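Local coordinates for protein L-ribulose 3-epimerase (Methylomonas sp. DH-1, PDB 7CJ5) that catalyses the manganese-dependent epimerization of ketoses at C3, most actively L-ribulose, and also interconverts D-allulose and D-fructose, at residues V153-E158 with D185-N190. Residues are numbered along the deposited sequence; the frame is centred on the assembly and turned at random.
Sequences VVNRYE and DTYHMN. With MN (manganese (II) ion), chain C; FUD (D-fructose), chain D.
Val154 lies over one face of the His188 imidazole, and Tyr187 CD2 approaches the opposite face, offset toward the rim. Val154 CB sits 3.5 Å from the ring centroid, a CH-pi contact almost on the ring normal, with CG1 also over that face; a short aliphatic side chain puts its CH over the imidazole while leaving the ring nitrogens at the edge for polar partners. At the edge, in plane, lie Asn155 ND2, Glu158 OE2 and fructose C1; the carboxylate plane stands at 90° to the imidazole.

Asn155 ND2 gives His188 ND1 a weak hydrogen bond of 2.9 Å, bent to 126°, while its OD1 accepts from Tyr157 N at 2.9 Å in an Asx turn; the amide can thus serve loop and ring at once. With CG beside the backbone N (chi1 -64°), His188 directs NE2 at the sugar, donating to fructose O2 at 3.0 Å and O1 at 3.1 Å. O1 in turn donates to Glu158 OE1 over 2.5 Å, and Glu158 OE2 is hydrogen-bonded to Tyr157 OH of the second subunit. A leucine in place of His188 would probably leave fructose O1 and O2 without this donor and Asn155 ND2 without its ring acceptor.

Asp185 ends a barrel strand and N-caps the following helix: OD1 accepts from Tyr187 N, and OD2 binds manganese at 2.0 Å. Glu152, His211 and Glu246 complete the site with fructose O2 and O3. In this TIM barrel, manganese and His188 NE2 therefore both engage O2, which would probably polarise the ketose carbonyl and ease proton transfer at C3.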
# COMPACT_ATOMS: atom_id res chain seq x y z
N VAL A 153 5.10 -4.70 -11.58
CA VAL A 153 5.28 -4.99 -10.13
C VAL A 153 4.35 -4.04 -9.37
O VAL A 153 4.43 -2.82 -9.61
CB VAL A 153 6.76 -4.85 -9.74
CG1 VAL A 153 6.96 -4.95 -8.24
CG2 VAL A 153 7.60 -5.89 -10.46
N VAL A 154 3.48 -4.58 -8.52
CA VAL A 154 2.55 -3.73 -7.71
C VAL A 154 2.68 -4.13 -6.24
O VAL A 154 3.31 -5.17 -5.93
CB VAL A 154 1.10 -3.75 -8.24
CG1 VAL A 154 1.04 -3.19 -9.65
CG2 VAL A 154 0.44 -5.12 -8.17
N ASN A 155 2.16 -3.28 -5.36
CA ASN A 155 2.35 -3.40 -3.90
C ASN A 155 1.56 -4.62 -3.40
O ASN A 155 0.72 -5.15 -4.15
CB ASN A 155 2.00 -2.09 -3.20
CG ASN A 155 0.52 -1.80 -3.14
OD1 ASN A 155 -0.23 -2.54 -2.50
ND2 ASN A 155 0.09 -0.71 -3.77
N ARG A 156 1.85 -5.02 -2.16
CA ARG A 156 1.30 -6.21 -1.46
C ARG A 156 -0.23 -6.27 -1.51
O ARG A 156 -0.77 -7.39 -1.49
CB ARG A 156 1.82 -6.19 -0.02
CG ARG A 156 1.36 -4.98 0.79
CD ARG A 156 2.10 -4.89 2.11
NE ARG A 156 3.54 -4.79 1.89
CZ ARG A 156 4.46 -4.93 2.82
NH1 ARG A 156 4.12 -5.15 4.08
NH2 ARG A 156 5.74 -4.82 2.49
N TYR A 157 -0.92 -5.13 -1.49
CA TYR A 157 -2.41 -5.07 -1.43
C TYR A 157 -3.02 -5.27 -2.82
O TYR A 157 -4.25 -5.33 -2.91
CB TYR A 157 -2.86 -3.74 -0.84
CG TYR A 157 -2.28 -3.41 0.52
CD1 TYR A 157 -2.69 -4.07 1.66
CD2 TYR A 157 -1.31 -2.43 0.65
CE1 TYR A 157 -2.16 -3.77 2.91
CE2 TYR A 157 -0.77 -2.12 1.89
CZ TYR A 157 -1.21 -2.77 3.03
OH TYR A 157 -0.68 -2.43 4.24
N GLU A 158 -2.21 -5.35 -3.87
CA GLU A 158 -2.71 -5.44 -5.27
C GLU A 158 -2.21 -6.69 -5.98
O GLU A 158 -2.79 -7.03 -7.04
CB GLU A 158 -2.38 -4.16 -6.04
CG GLU A 158 -3.08 -2.94 -5.47
CD GLU A 158 -2.98 -1.70 -6.34
OE1 GLU A 158 -2.79 -1.86 -7.57
OE2 GLU A 158 -3.08 -0.58 -5.79
N ASP A 185 6.48 1.01 -11.27
CA ASP A 185 5.47 2.05 -10.97
C ASP A 185 5.90 2.74 -9.67
O ASP A 185 5.97 2.04 -8.65
CB ASP A 185 4.09 1.41 -10.84
CG ASP A 185 2.98 2.40 -10.53
OD1 ASP A 185 3.24 3.34 -9.76
OD2 ASP A 185 1.86 2.22 -11.07
N THR A 186 6.15 4.05 -9.71
CA THR A 186 6.75 4.81 -8.58
C THR A 186 5.84 4.73 -7.35
O THR A 186 6.38 4.75 -6.24
CB THR A 186 7.09 6.25 -8.99
OG1 THR A 186 5.91 6.91 -9.46
CG2 THR A 186 8.17 6.30 -10.05
N TYR A 187 4.51 4.66 -7.53
CA TYR A 187 3.53 4.57 -6.41
C TYR A 187 3.76 3.27 -5.64
O TYR A 187 3.83 3.26 -4.40
CB TYR A 187 2.10 4.67 -6.93
CG TYR A 187 1.04 4.21 -5.96
CD1 TYR A 187 0.63 5.01 -4.91
CD2 TYR A 187 0.46 2.96 -6.09
CE1 TYR A 187 -0.36 4.59 -4.02
CE2 TYR A 187 -0.51 2.51 -5.20
CZ TYR A 187 -0.92 3.33 -4.17
OH TYR A 187 -1.88 2.90 -3.30
N HIS A 188 3.88 2.16 -6.37
CA HIS A 188 4.12 0.82 -5.79
C HIS A 188 5.53 0.76 -5.19
O HIS A 188 5.69 0.23 -4.08
CB HIS A 188 3.84 -0.25 -6.86
CG HIS A 188 2.42 -0.26 -7.30
ND1 HIS A 188 1.37 -0.45 -6.40
CD2 HIS A 188 1.85 -0.07 -8.51
CE1 HIS A 188 0.22 -0.41 -7.05
NE2 HIS A 188 0.48 -0.16 -8.34
N MET A 189 6.52 1.30 -5.91
CA MET A 189 7.94 1.29 -5.48
C MET A 189 8.07 2.00 -4.13
O MET A 189 8.83 1.53 -3.26
CB MET A 189 8.80 1.99 -6.53
CG MET A 189 8.85 1.24 -7.84
SD MET A 189 9.87 2.12 -9.03
CE MET A 189 11.49 1.84 -8.32
N ASN A 190 7.31 3.08 -3.96
CA ASN A 190 7.36 3.94 -2.75
C ASN A 190 7.12 3.07 -1.51
O ASN A 190 7.72 3.35 -0.44
CB ASN A 190 6.33 5.05 -2.86
CG ASN A 190 6.37 5.96 -1.67
OD1 ASN A 190 7.40 6.60 -1.40
ND2 ASN A 190 5.27 6.02 -0.94
MN MN C . 0.60 1.47 -12.46
C1 FUD D . -2.90 -0.10 -10.21
C2 FUD D . -1.92 0.44 -11.22
C3 FUD D . -2.37 0.54 -12.66
C4 FUD D . -3.02 -0.80 -12.94
C5 FUD D . -3.83 -0.95 -14.23
C6 FUD D . -3.98 0.30 -15.07
O1 FUD D . -2.52 0.27 -8.89
O2 FUD D . -0.81 0.79 -10.86
O3 FUD D . -1.25 0.78 -13.52
O4 FUD D . -1.95 -1.72 -12.90
O5 FUD D . -3.30 -2.03 -14.99
O6 FUD D . -4.82 -0.05 -16.21
O HOH W 1 6.61 -1.11 -9.36